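Multicopper oxidase (Arthrobacter sp. FB24, PDB 3GDC) probably oxidises phenol-like substrates at a mononuclear copper and passes the electrons to a copper cluster that reduces oxygen to water. Local coordinates at residues Y131-S136 against K144-G149; P137-I142 against V212-P217; G225-Y230 against S240-T245. All coordinates share one frame; numbering follows the deposited sequence.

How the contacts relate
Contacts 1 and 2 are neighbours, their centres about 9 Å apart, and both reach the mononuclear copper: Cys133 of contact 1 and His141 of contact 2 bind it. They also touch directly, with CD1 of Ile142 lying 3.5 Å from ND1 of His132. His132 shares a second copper with His271 of the second subunit, and His134 shares a third with His224 and His269 of that subunit, so these coppers lie at the subunit interface. Contact 3 belongs to the second cupredoxin-like unit, about 29 Å from contact 1 and 27 Å from contact 2, centre to centre. It lies against the third subunit near a copper site, and its Asp244 makes a weak hydrogen bond to His93 of the third subunit.

Contact 1. Residues Y131-S136 against K144-G149; sequences YHCHQS and KGLYGG. With CU (copper (II) ion), chain D; CU (copper (II) ion), chain E; CU (copper (II) ion), chain O.
Leu146 meets Cys133 twice, once through its carbonyl and once through its side chain. Cys133 N donates to Leu146 O at 3.1 Å, and CB of His132 touches the same oxygen. On the side-chain side, CD1 of Leu146 lies against Cys133 CB and only 3.2 Å from the copper of chain D, which Cys133 SG binds at 2.2 Å. The leucine methyl probably occupies the axial side of this type 1 copper, as in laccases that have leucine there. SG gets to the metal by standing anti to the backbone N (chi1 179°), and it also accepts a hydrogen bond from Gln135 N. Leu146 centres an inverse gamma turn, in which Tyr147 N bonds back to Gly145 O.

Tyr147 forms a non-hydrogen-bonded pair with His132, CB to CB 3.8 Å, while its ring has Gly145 O above one face and its OH bonded to Asn170. Gly148 pairs with Tyr131 through two backbone hydrogen bonds, and its bare CA lies over the Tyr131 ring, a CH-pi contact 3.9 Å from the centroid. Gly149 O comes to that ring's edge, 3.3 Å from CE2; Tyr131 OH is bonded to Pro66 O.

His132, joined by His93 and by His271 of the second subunit, and His134, joined by His224 and His269 of that subunit, bind two other coppers. This His-Cys-His link is probably the electron path to the cluster. Helix 138-143 bridges these antiparallel ends of strands 127-132 and 147-153, with strand 52-59 packing on Leu146 and Cys133.

Contact 2. Residues P137-I142 against V212-P217; sequences PLAPHI and VLEYDP. With CU (copper (II) ion), chain D.
Glu214 reaches across to Ala139 on helix 138-143, with no hydrogen bond between the two segments. Its CB bond points toward the helix, and CG stands anti to the backbone N (chi1 -175°). From there CG lies 4.2 Å from Ala139 CB on one hand and on the other sits over the centre of the Tyr215 ring, 3.5 Å above its plane. The chain then bends (chi2 53°), which turns the carboxylate back on its own loop: OE2 accepts Tyr215 N at 2.8 Å, on the anti side. OE1 instead packs 4.0 Å from Ala139 CA and is hydrogen-bonded to Thr273 of the second subunit, so this carboxylate is gripped at both oxygens.

The Tyr215 ring, with Glu214 CG over its face, brings CE1 to 3.9 Å and OH to 3.8 Å from Ala139 CB, meeting the methyl obliquely. Further along, Ile142 CG2 lies loosely near Val212 O. Between Ala139 and Ile142, His141 turns the other way and its ND1 binds the copper of chain D at 2.2 Å. Such a short helix follows the copper-binding cysteine in multicopper oxidases; here it meets loop 212-217, joining the chain's two cupredoxin-like units beside the second subunit.

Contact 3. Residues G225-Y230 against S240-T245; sequences GNFFHY and SEYTDT
Tyr242 packs between Phe227 and His229 on one face of a two-stranded antiparallel pair. CD1 of Tyr242 sits over the His229 ring, 3.4 Å from CE1, with the two planes turned 38° to each other. Phe227 brings its CB over a face of the Tyr242 ring, 3.6 Å from CZ. The Phe227 ring has its own cover: Asp244 CB lies almost exactly on its normal, 4.1 Å from the centroid. On the sheet face that carries Phe228, Tyr230, Glu241 and Thr243, Phe228 folds back over the backbone (chi1 50°), so that Thr243 O lies above its ring centre while Thr243 CG2 touches CE1.

Backbone bonds set this register. Phe228 and Thr243 exchange two, with Phe228 N to Thr243 O at 2.8 Å; Tyr230 N gives one to Glu241 O, and Ser240 N returns one to Tyr230 O. A water donates to both Asn226 O and Asp244 OD2.

Farther out, Arg253 of the third subunit makes a salt bridge to Asp244 OD1, and Thr233 of that subunit bonds Thr243 OG1; Pro125 of the third subunit packs on Phe227 and Tyr242. Leu256 and Ile246 back Phe228 and Tyr230. The whole is a beta hairpin, strand 241-243 being outermost, within this chain, in a cupredoxin-type sandwich sheet.

Contact 1. Residues Y131-S136 against K144-G149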
ATOM      1  N   TYR A 131       3.204 -14.128  14.651  1.00 12.99           N
ATOM      2  CA  TYR A 131       2.805 -15.518  14.512  1.00 13.11           C
ATOM      3  C   TYR A 131       1.279 -15.562  14.515  1.00 13.51           C
ATOM      4  O   TYR A 131       0.612 -14.646  15.045  1.00 13.38           O
ATOM      5  CB  TYR A 131       3.408 -16.388  15.638  1.00 13.41           C
ATOM      6  CG  TYR A 131       2.938 -16.021  17.032  1.00 13.20           C
ATOM      7  CD1 TYR A 131       1.788 -16.607  17.577  1.00 14.78           C
ATOM      8  CD2 TYR A 131       3.623 -15.069  17.791  1.00 12.79           C
ATOM      9  CE1 TYR A 131       1.337 -16.265  18.861  1.00 13.92           C
ATOM     10  CE2 TYR A 131       3.174 -14.702  19.080  1.00 11.36           C
ATOM     11  CZ  TYR A 131       2.033 -15.314  19.599  1.00 14.66           C
ATOM     12  OH  TYR A 131       1.576 -14.972  20.843  1.00 13.47           O
ATOM     13  N   HIS A 132       0.711 -16.591  13.895  1.00 13.22           N
ATOM     14  CA  HIS A 132      -0.739 -16.776  13.907  1.00 13.96           C
ATOM     15  C   HIS A 132      -1.103 -18.194  13.535  1.00 14.24           C
ATOM     16  O   HIS A 132      -0.260 -18.951  13.045  1.00 13.68           O
ATOM     17  CB  HIS A 132      -1.438 -15.764  12.974  1.00 13.86           C
ATOM     18  CG  HIS A 132      -0.985 -15.830  11.548  1.00 14.13           C
ATOM     19  ND1 HIS A 132      -1.445 -16.782  10.663  1.00 13.81           N
ATOM     20  CD2 HIS A 132      -0.118 -15.057  10.855  1.00 14.94           C
ATOM     21  CE1 HIS A 132      -0.872 -16.599   9.487  1.00 15.53           C
ATOM     22  NE2 HIS A 132      -0.066 -15.554   9.575  1.00 15.54           N
ATOM     23  N   CYS A 133      -2.351 -18.573  13.776  1.00 15.00           N
ATOM     24  CA  CYS A 133      -2.784 -19.914  13.424  1.00 15.95           C
ATOM     25  C   CYS A 133      -2.867 -20.069  11.907  1.00 16.37           C
ATOM     26  O   CYS A 133      -3.189 -19.112  11.190  1.00 17.03           O
ATOM     27  CB  CYS A 133      -4.135 -20.234  14.074  1.00 15.48           C
ATOM     28  SG  CYS A 133      -4.741 -21.878  13.655  1.00 16.90           S
ATOM     29  N   HIS A 134      -2.571 -21.269  11.410  1.00 16.86           N
ATOM     30  CA  HIS A 134      -2.650 -21.499   9.967  1.00 18.36           C
ATOM     31  C   HIS A 134      -3.598 -22.650   9.580  1.00 19.13           C
ATOM     32  O   HIS A 134      -3.499 -23.218   8.489  1.00 19.80           O
ATOM     33  CB  HIS A 134      -1.245 -21.685   9.377  1.00 18.65           C
ATOM     34  CG  HIS A 134      -1.127 -21.229   7.957  1.00 19.55           C
ATOM     35  ND1 HIS A 134      -1.773 -21.866   6.920  1.00 22.31           N
ATOM     36  CD2 HIS A 134      -0.443 -20.201   7.400  1.00 23.15           C
ATOM     37  CE1 HIS A 134      -1.492 -21.253   5.785  1.00 22.63           C
ATOM     38  NE2 HIS A 134      -0.690 -20.235   6.050  1.00 22.61           N
ATOM     39  N   GLN A 135      -4.511 -22.990  10.483  1.00 19.74           N
ATOM     40  CA  GLN A 135      -5.558 -23.969  10.211  1.00 20.85           C
ATOM     41  C   GLN A 135      -6.600 -23.397   9.236  1.00 21.69           C
ATOM     42  O   GLN A 135      -6.954 -22.210   9.302  1.00 21.41           O
ATOM     43  CB  GLN A 135      -6.224 -24.395  11.525  1.00 20.54           C
ATOM     44  CG  GLN A 135      -7.308 -25.488  11.409  1.00 21.60           C
ATOM     45  CD  GLN A 135      -6.739 -26.872  11.123  1.00 23.07           C
ATOM     46  OE1 GLN A 135      -7.435 -27.749  10.593  1.00 27.15           O
ATOM     47  NE2 GLN A 135      -5.486 -27.078  11.479  1.00 21.58           N
ATOM     48  N   SER A 136      -7.080 -24.242   8.326  1.00 23.37           N
ATOM     49  CA  SER A 136      -8.172 -23.866   7.425  1.00 24.98           C
ATOM     50  C   SER A 136      -9.522 -24.164   8.080  1.00 25.59           C
ATOM     51  O   SER A 136      -9.651 -25.155   8.804  1.00 26.03           O
ATOM     52  CB  SER A 136      -8.061 -24.608   6.089  1.00 25.28           C
ATOM     53  OG  SER A 136      -6.812 -24.346   5.467  1.00 28.28           O
ATOM     54  N   LYS A 144     -10.490 -14.853  14.696  1.00 16.33           N
ATOM     55  CA  LYS A 144     -11.011 -15.160  16.027  1.00 16.54           C
ATOM     56  C   LYS A 144     -10.044 -14.848  17.166  1.00 15.37           C
ATOM     57  O   LYS A 144     -10.431 -14.870  18.330  1.00 15.64           O
ATOM     58  CB  LYS A 144     -11.546 -16.598  16.118  1.00 17.45           C
ATOM     59  CG  LYS A 144     -12.755 -16.867  15.218  1.00 20.20           C
ATOM     60  CD  LYS A 144     -14.067 -16.756  15.955  1.00 25.83           C
ATOM     61  CE  LYS A 144     -14.351 -18.001  16.773  1.00 25.91           C
ATOM     62  NZ  LYS A 144     -15.653 -17.885  17.494  1.00 28.88           N
ATOM     63  N   GLY A 145      -8.788 -14.542  16.844  1.00 14.55           N
ATOM     64  CA  GLY A 145      -7.885 -13.987  17.831  1.00 13.89           C
ATOM     65  C   GLY A 145      -6.510 -14.625  17.915  1.00 13.00           C
ATOM     66  O   GLY A 145      -5.677 -14.179  18.707  1.00 13.17           O
ATOM     67  N   LEU A 146      -6.270 -15.652  17.099  1.00 13.00           N
ATOM     68  CA  LEU A 146      -5.016 -16.419  17.182  1.00 12.32           C
ATOM     69  C   LEU A 146      -3.849 -15.749  16.447  1.00 11.91           C
ATOM     70  O   LEU A 146      -3.487 -16.130  15.330  1.00 11.13           O
ATOM     71  CB  LEU A 146      -5.218 -17.873  16.716  1.00 12.96           C
ATOM     72  CG  LEU A 146      -6.160 -18.705  17.586  1.00 12.76           C
ATOM     73  CD1 LEU A 146      -6.449 -20.031  16.897  1.00 14.96           C
ATOM     74  CD2 LEU A 146      -5.613 -18.941  19.001  1.00 15.30           C
ATOM     75  N   TYR A 147      -3.265 -14.742  17.093  1.00 11.79           N
ATOM     76  CA  TYR A 147      -2.088 -14.050  16.561  1.00 12.43           C
ATOM     77  C   TYR A 147      -1.357 -13.323  17.670  1.00 12.74           C
ATOM     78  O   TYR A 147      -1.940 -13.015  18.716  1.00 13.39           O
ATOM     79  CB  TYR A 147      -2.484 -13.046  15.471  1.00 12.61           C
ATOM     80  CG  TYR A 147      -3.726 -12.242  15.841  1.00 13.84           C
ATOM     81  CD1 TYR A 147      -3.661 -11.214  16.783  1.00 14.01           C
ATOM     82  CD2 TYR A 147      -4.965 -12.532  15.263  1.00 13.88           C
ATOM     83  CE1 TYR A 147      -4.811 -10.464  17.132  1.00 12.75           C
ATOM     84  CE2 TYR A 147      -6.111 -11.799  15.608  1.00 13.48           C
ATOM     85  CZ  TYR A 147      -6.010 -10.768  16.548  1.00 13.28           C
ATOM     86  OH  TYR A 147      -7.130 -10.042  16.915  1.00 15.03           O
ATOM     87  N   GLY A 148      -0.078 -13.042  17.447  1.00 12.61           N
ATOM     88  CA  GLY A 148       0.689 -12.225  18.391  1.00 12.44           C
ATOM     89  C   GLY A 148       1.957 -11.762  17.726  1.00 12.86           C
ATOM     90  O   GLY A 148       2.271 -12.183  16.596  1.00 12.90           O
ATOM     91  N   GLY A 149       2.680 -10.888  18.416  1.00 12.85           N
ATOM     92  CA  GLY A 149       3.919 -10.334  17.921  1.00 13.02           C
ATOM     93  C   GLY A 149       5.098 -11.233  18.268  1.00 13.53           C
ATOM     94  O   GLY A 149       5.068 -11.970  19.264  1.00 13.15           O
TER
HETATM   95 CU    CU D 301      -6.711 -22.218  14.532  1.00 24.54          CU
HETATM   96 CU    CU E 303       1.034 -14.536   8.134  0.60 22.02          CU
HETATM   97 CU    CU O 304       0.300 -19.114   4.837  0.50 24.25          CU

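Contact 2. Residues P137-I142 against V212-P217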
ATOM      1  N   PRO A 137     -10.544 -23.314   7.837  1.00 26.19           N
ATOM      2  CA  PRO A 137     -10.565 -22.096   7.013  1.00 26.41           C
ATOM      3  C   PRO A 137      -9.749 -20.969   7.627  1.00 26.37           C
ATOM      4  O   PRO A 137      -9.939 -20.643   8.806  1.00 26.06           O
ATOM      5  CB  PRO A 137     -12.049 -21.711   6.992  1.00 26.28           C
ATOM      6  CG  PRO A 137     -12.609 -22.303   8.211  1.00 27.24           C
ATOM      7  CD  PRO A 137     -11.864 -23.582   8.436  1.00 26.16           C
ATOM      8  N   LEU A 138      -8.853 -20.400   6.823  1.00 25.98           N
ATOM      9  CA  LEU A 138      -7.880 -19.405   7.275  1.00 26.26           C
ATOM     10  C   LEU A 138      -8.478 -18.175   7.957  1.00 25.69           C
ATOM     11  O   LEU A 138      -7.952 -17.733   8.978  1.00 25.51           O
ATOM     12  CB  LEU A 138      -6.991 -18.953   6.106  1.00 26.78           C
ATOM     13  CG  LEU A 138      -5.585 -19.529   5.871  1.00 29.27           C
ATOM     14  CD1 LEU A 138      -4.536 -18.840   6.766  1.00 30.99           C
ATOM     15  CD2 LEU A 138      -5.546 -21.040   6.036  1.00 30.15           C
ATOM     16  N   ALA A 139      -9.555 -17.614   7.397  1.00 24.88           N
ATOM     17  CA  ALA A 139     -10.061 -16.322   7.902  1.00 24.32           C
ATOM     18  C   ALA A 139     -10.486 -16.344   9.378  1.00 23.46           C
ATOM     19  O   ALA A 139      -9.965 -15.542  10.158  1.00 23.22           O
ATOM     20  CB  ALA A 139     -11.173 -15.735   6.996  1.00 24.86           C
ATOM     21  N   PRO A 140     -11.413 -17.250   9.771  1.00 22.87           N
ATOM     22  CA  PRO A 140     -11.793 -17.311  11.184  1.00 22.34           C
ATOM     23  C   PRO A 140     -10.663 -17.711  12.127  1.00 21.67           C
ATOM     24  O   PRO A 140     -10.638 -17.257  13.257  1.00 21.89           O
ATOM     25  CB  PRO A 140     -12.901 -18.368  11.220  1.00 22.64           C
ATOM     26  CG  PRO A 140     -12.763 -19.140   9.969  1.00 23.03           C
ATOM     27  CD  PRO A 140     -12.194 -18.201   8.957  1.00 23.09           C
ATOM     28  N   HIS A 141      -9.732 -18.544  11.669  1.00 20.79           N
ATOM     29  CA  HIS A 141      -8.641 -18.987  12.546  1.00 20.23           C
ATOM     30  C   HIS A 141      -7.684 -17.857  12.921  1.00 20.29           C
ATOM     31  O   HIS A 141      -7.161 -17.847  14.031  1.00 21.62           O
ATOM     32  CB  HIS A 141      -7.929 -20.216  11.978  1.00 19.91           C
ATOM     33  CG  HIS A 141      -8.684 -21.487  12.208  1.00 18.73           C
ATOM     34  ND1 HIS A 141      -8.499 -22.268  13.330  1.00 18.71           N
ATOM     35  CD2 HIS A 141      -9.662 -22.087  11.488  1.00 17.51           C
ATOM     36  CE1 HIS A 141      -9.311 -23.309  13.278  1.00 19.41           C
ATOM     37  NE2 HIS A 141     -10.032 -23.220  12.172  1.00 18.58           N
ATOM     38  N   ILE A 142      -7.500 -16.889  12.030  1.00 19.94           N
ATOM     39  CA  ILE A 142      -6.743 -15.681  12.382  1.00 19.12           C
ATOM     40  C   ILE A 142      -7.687 -14.671  13.062  1.00 18.37           C
ATOM     41  O   ILE A 142      -7.382 -14.146  14.141  1.00 17.56           O
ATOM     42  CB  ILE A 142      -6.033 -15.047  11.158  1.00 19.27           C
ATOM     43  CG1 ILE A 142      -5.021 -16.034  10.545  1.00 20.27           C
ATOM     44  CG2 ILE A 142      -5.298 -13.751  11.553  1.00 20.40           C
ATOM     45  CD1 ILE A 142      -4.436 -15.573   9.206  1.00 20.83           C
ATOM     46  N   VAL A 212      -2.677  -7.273  11.778  1.00 13.10           N
ATOM     47  CA  VAL A 212      -3.313  -8.587  11.581  1.00 14.07           C
ATOM     48  C   VAL A 212      -4.755  -8.500  11.050  1.00 14.24           C
ATOM     49  O   VAL A 212      -5.453  -9.502  10.962  1.00 14.59           O
ATOM     50  CB  VAL A 212      -3.267  -9.463  12.843  1.00 13.71           C
ATOM     51  CG1 VAL A 212      -1.841  -9.635  13.319  1.00 15.05           C
ATOM     52  CG2 VAL A 212      -4.140  -8.857  13.956  1.00 14.57           C
ATOM     53  N   LEU A 213      -5.191  -7.291  10.699  1.00 15.29           N
ATOM     54  CA  LEU A 213      -6.571  -7.083  10.292  1.00 15.16           C
ATOM     55  C   LEU A 213      -7.008  -8.014   9.156  1.00 15.57           C
ATOM     56  O   LEU A 213      -6.399  -8.049   8.091  1.00 14.96           O
ATOM     57  CB  LEU A 213      -6.797  -5.611   9.915  1.00 15.05           C
ATOM     58  CG  LEU A 213      -8.178  -5.227   9.389  1.00 16.21           C
ATOM     59  CD1 LEU A 213      -9.244  -5.453  10.462  1.00 16.06           C
ATOM     60  CD2 LEU A 213      -8.111  -3.761   8.979  1.00 15.49           C
ATOM     61  N   GLU A 214      -8.057  -8.779   9.412  1.00 16.81           N
ATOM     62  CA  GLU A 214      -8.617  -9.671   8.415  1.00 18.26           C
ATOM     63  C   GLU A 214      -9.750  -8.955   7.664  1.00 19.30           C
ATOM     64  O   GLU A 214     -10.298  -7.949   8.156  1.00 19.39           O
ATOM     65  CB  GLU A 214      -9.117 -10.960   9.094  1.00 19.11           C
ATOM     66  CG  GLU A 214      -9.627 -12.046   8.140  1.00 20.95           C
ATOM     67  CD  GLU A 214      -8.601 -12.388   7.069  1.00 23.38           C
ATOM     68  OE1 GLU A 214      -7.692 -13.189   7.378  1.00 24.38           O
ATOM     69  OE2 GLU A 214      -8.690 -11.829   5.944  1.00 24.86           O
ATOM     70  N   TYR A 215     -10.055  -9.458   6.462  1.00 19.50           N
ATOM     71  CA  TYR A 215     -11.190  -9.009   5.624  1.00 20.24           C
ATOM     72  C   TYR A 215     -10.906  -7.710   4.855  1.00 20.29           C
ATOM     73  O   TYR A 215     -10.983  -7.684   3.619  1.00 20.99           O
ATOM     74  CB  TYR A 215     -12.509  -8.954   6.427  1.00 20.46           C
ATOM     75  CG  TYR A 215     -12.845 -10.255   7.143  1.00 20.93           C
ATOM     76  CD1 TYR A 215     -13.192 -11.399   6.426  1.00 21.36           C
ATOM     77  CD2 TYR A 215     -12.817 -10.335   8.537  1.00 21.09           C
ATOM     78  CE1 TYR A 215     -13.484 -12.592   7.077  1.00 22.24           C
ATOM     79  CE2 TYR A 215     -13.108 -11.531   9.199  1.00 22.51           C
ATOM     80  CZ  TYR A 215     -13.446 -12.648   8.462  1.00 21.24           C
ATOM     81  OH  TYR A 215     -13.741 -13.833   9.106  1.00 24.62           O
ATOM     82  N   ASP A 216     -10.572  -6.642   5.575  1.00 19.80           N
ATOM     83  CA  ASP A 216     -10.176  -5.377   4.949  1.00 20.25           C
ATOM     84  C   ASP A 216      -8.744  -5.484   4.413  1.00 19.94           C
ATOM     85  O   ASP A 216      -7.856  -5.944   5.128  1.00 19.98           O
ATOM     86  CB  ASP A 216     -10.275  -4.234   5.958  1.00 20.87           C
ATOM     87  CG  ASP A 216     -11.704  -3.981   6.421  1.00 21.46           C
ATOM     88  OD1 ASP A 216     -12.517  -3.490   5.601  1.00 24.10           O
ATOM     89  OD2 ASP A 216     -12.004  -4.251   7.603  1.00 21.75           O
ATOM     90  N   PRO A 217      -8.510  -5.056   3.158  1.00 19.59           N
ATOM     91  CA  PRO A 217      -7.195  -5.298   2.550  1.00 19.03           C
ATOM     92  C   PRO A 217      -6.027  -4.467   3.102  1.00 18.65           C
ATOM     93  O   PRO A 217      -4.876  -4.877   2.963  1.00 18.58           O
ATOM     94  CB  PRO A 217      -7.425  -4.974   1.066  1.00 19.05           C
ATOM     95  CG  PRO A 217      -8.568  -4.004   1.063  1.00 19.43           C
ATOM     96  CD  PRO A 217      -9.436  -4.362   2.236  1.00 19.77           C
TER
HETATM   97 CU    CU D 301      -6.711 -22.218  14.532  1.00 24.54          CU

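Contact 3. Residues G225-Y230 against S240-T245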
ATOM      1  N   GLY A 225       0.319  15.774  15.006  1.00 17.54           N
ATOM      2  CA  GLY A 225       1.360  16.716  15.429  1.00 17.62           C
ATOM      3  C   GLY A 225       2.783  16.192  15.472  1.00 18.33           C
ATOM      4  O   GLY A 225       3.680  16.859  15.997  1.00 18.39           O
ATOM      5  N   ASN A 226       3.002  15.006  14.908  1.00 18.13           N
ATOM      6  CA  ASN A 226       4.272  14.315  15.071  1.00 18.23           C
ATOM      7  C   ASN A 226       4.679  13.565  13.810  1.00 17.82           C
ATOM      8  O   ASN A 226       3.838  13.266  12.962  1.00 18.27           O
ATOM      9  CB  ASN A 226       4.184  13.366  16.270  1.00 17.99           C
ATOM     10  CG  ASN A 226       4.225  14.110  17.594  1.00 18.33           C
ATOM     11  OD1 ASN A 226       5.295  14.398  18.118  1.00 20.84           O
ATOM     12  ND2 ASN A 226       3.055  14.441  18.126  1.00 18.34           N
ATOM     13  N   PHE A 227       5.975  13.287  13.691  1.00 17.66           N
ATOM     14  CA  PHE A 227       6.528  12.548  12.572  1.00 17.18           C
ATOM     15  C   PHE A 227       7.421  11.454  13.137  1.00 17.34           C
ATOM     16  O   PHE A 227       7.973  11.606  14.232  1.00 17.94           O
ATOM     17  CB  PHE A 227       7.334  13.472  11.660  1.00 17.92           C
ATOM     18  CG  PHE A 227       6.496  14.190  10.651  1.00 17.83           C
ATOM     19  CD1 PHE A 227       5.625  15.198  11.051  1.00 19.94           C
ATOM     20  CD2 PHE A 227       6.553  13.841   9.303  1.00 18.92           C
ATOM     21  CE1 PHE A 227       4.828  15.851  10.120  1.00 19.97           C
ATOM     22  CE2 PHE A 227       5.757  14.497   8.368  1.00 20.18           C
ATOM     23  CZ  PHE A 227       4.898  15.496   8.787  1.00 19.23           C
ATOM     24  N   PHE A 228       7.515  10.345  12.421  1.00 16.36           N
ATOM     25  CA  PHE A 228       8.334   9.219  12.876  1.00 16.19           C
ATOM     26  C   PHE A 228       9.184   8.686  11.738  1.00 16.33           C
ATOM     27  O   PHE A 228       8.825   8.842  10.569  1.00 16.28           O
ATOM     28  CB  PHE A 228       7.456   8.100  13.463  1.00 15.63           C
ATOM     29  CG  PHE A 228       6.309   7.687  12.579  1.00 14.55           C
ATOM     30  CD1 PHE A 228       6.492   6.742  11.572  1.00 13.65           C
ATOM     31  CD2 PHE A 228       5.029   8.227  12.776  1.00 14.06           C
ATOM     32  CE1 PHE A 228       5.440   6.353  10.744  1.00 14.64           C
ATOM     33  CE2 PHE A 228       3.973   7.834  11.961  1.00 13.90           C
ATOM     34  CZ  PHE A 228       4.182   6.890  10.945  1.00 14.40           C
ATOM     35  N   HIS A 229      10.313   8.060  12.082  1.00 15.93           N
ATOM     36  CA  HIS A 229      11.056   7.269  11.119  1.00 16.37           C
ATOM     37  C   HIS A 229      10.462   5.882  11.096  1.00 15.59           C
ATOM     38  O   HIS A 229      10.132   5.331  12.146  1.00 16.26           O
ATOM     39  CB  HIS A 229      12.545   7.211  11.472  1.00 16.37           C
ATOM     40  CG  HIS A 229      13.287   8.460  11.108  1.00 17.84           C
ATOM     41  ND1 HIS A 229      13.559   9.459  12.016  1.00 20.55           N
ATOM     42  CD2 HIS A 229      13.771   8.887   9.919  1.00 19.33           C
ATOM     43  CE1 HIS A 229      14.202  10.440  11.407  1.00 20.80           C
ATOM     44  NE2 HIS A 229      14.343  10.118  10.133  1.00 21.77           N
ATOM     45  N   TYR A 230      10.286   5.331   9.902  1.00 14.97           N
ATOM     46  CA  TYR A 230       9.675   4.020   9.774  1.00 14.82           C
ATOM     47  C   TYR A 230      10.646   2.996   9.187  1.00 15.04           C
ATOM     48  O   TYR A 230      11.319   3.268   8.188  1.00 15.18           O
ATOM     49  CB  TYR A 230       8.396   4.092   8.935  1.00 15.74           C
ATOM     50  CG  TYR A 230       7.673   2.779   8.831  1.00 15.06           C
ATOM     51  CD1 TYR A 230       7.074   2.196   9.951  1.00 14.38           C
ATOM     52  CD2 TYR A 230       7.575   2.117   7.615  1.00 13.67           C
ATOM     53  CE1 TYR A 230       6.402   0.982   9.854  1.00 16.12           C
ATOM     54  CE2 TYR A 230       6.900   0.907   7.511  1.00 14.64           C
ATOM     55  CZ  TYR A 230       6.320   0.349   8.625  1.00 15.35           C
ATOM     56  OH  TYR A 230       5.665  -0.854   8.523  1.00 16.79           O
ATOM     57  N   SER A 240      13.186   3.730   6.128  1.00 21.52           N
ATOM     58  CA  SER A 240      12.745   3.861   4.754  1.00 21.45           C
ATOM     59  C   SER A 240      12.066   5.204   4.511  1.00 21.48           C
ATOM     60  O   SER A 240      12.106   5.740   3.401  1.00 20.94           O
ATOM     61  CB  SER A 240      11.809   2.709   4.376  1.00 22.11           C
ATOM     62  OG  SER A 240      10.512   2.857   4.945  1.00 22.49           O
ATOM     63  N   GLU A 241      11.446   5.731   5.563  1.00 20.78           N
ATOM     64  CA  GLU A 241      10.556   6.888   5.454  1.00 21.32           C
ATOM     65  C   GLU A 241      10.626   7.754   6.693  1.00 19.86           C
ATOM     66  O   GLU A 241      10.928   7.271   7.775  1.00 19.71           O
ATOM     67  CB  GLU A 241       9.099   6.432   5.254  1.00 20.81           C
ATOM     68  CG  GLU A 241       8.764   6.019   3.824  1.00 24.01           C
ATOM     69  CD  GLU A 241       7.282   5.728   3.602  1.00 24.19           C
ATOM     70  OE1 GLU A 241       6.448   6.633   3.815  1.00 26.25           O
ATOM     71  OE2 GLU A 241       6.954   4.592   3.178  1.00 29.58           O
ATOM     72  N   TYR A 242      10.341   9.043   6.527  1.00 18.81           N
ATOM     73  CA  TYR A 242      10.095   9.927   7.653  1.00 18.47           C
ATOM     74  C   TYR A 242       8.733  10.561   7.372  1.00 17.97           C
ATOM     75  O   TYR A 242       8.583  11.297   6.397  1.00 18.02           O
ATOM     76  CB  TYR A 242      11.198  10.989   7.756  1.00 19.02           C
ATOM     77  CG  TYR A 242      11.070  11.934   8.933  1.00 19.78           C
ATOM     78  CD1 TYR A 242      11.199  11.468  10.242  1.00 20.06           C
ATOM     79  CD2 TYR A 242      10.848  13.304   8.741  1.00 20.40           C
ATOM     80  CE1 TYR A 242      11.096  12.321  11.332  1.00 21.24           C
ATOM     81  CE2 TYR A 242      10.748  14.176   9.840  1.00 20.79           C
ATOM     82  CZ  TYR A 242      10.880  13.672  11.130  1.00 21.00           C
ATOM     83  OH  TYR A 242      10.782  14.497  12.234  1.00 21.63           O
ATOM     84  N   THR A 243       7.747  10.250   8.204  1.00 17.71           N
ATOM     85  CA  THR A 243       6.357  10.564   7.869  1.00 17.66           C
ATOM     86  C   THR A 243       5.441  10.580   9.086  1.00 17.20           C
ATOM     87  O   THR A 243       5.872  10.279  10.193  1.00 16.50           O
ATOM     88  CB  THR A 243       5.826   9.588   6.781  1.00 18.01           C
ATOM     89  OG1 THR A 243       4.564  10.062   6.282  1.00 20.46           O
ATOM     90  CG2 THR A 243       5.694   8.168   7.324  1.00 18.64           C
ATOM     91  N   ASP A 244       4.172  10.935   8.878  1.00 16.50           N
ATOM     92  CA  ASP A 244       3.189  10.877   9.961  1.00 16.66           C
ATOM     93  C   ASP A 244       2.082   9.855   9.723  1.00 15.95           C
ATOM     94  O   ASP A 244       1.235   9.668  10.583  1.00 15.15           O
ATOM     95  CB  ASP A 244       2.587  12.262  10.238  1.00 16.79           C
ATOM     96  CG  ASP A 244       1.924  12.878   8.998  1.00 18.27           C
ATOM     97  OD1 ASP A 244       1.542  12.125   8.085  1.00 20.44           O
ATOM     98  OD2 ASP A 244       1.792  14.111   8.952  1.00 20.21           O
ATOM     99  N   THR A 245       2.093   9.220   8.550  1.00 16.04           N
ATOM    100  CA  THR A 245       1.073   8.246   8.162  1.00 16.16           C
ATOM    101  C   THR A 245       1.736   7.088   7.417  1.00 16.09           C
ATOM    102  O   THR A 245       2.503   7.317   6.488  1.00 16.07           O
ATOM    103  CB  THR A 245       0.011   8.878   7.227  1.00 16.60           C
ATOM    104  OG1 THR A 245      -0.578  10.013   7.868  1.00 18.66           O
ATOM    105  CG2 THR A 245      -1.091   7.878   6.888  1.00 16.96           C
TER
HETATM  106  O   HOH W   1       1.735  15.242  11.461  1.00 21.94           O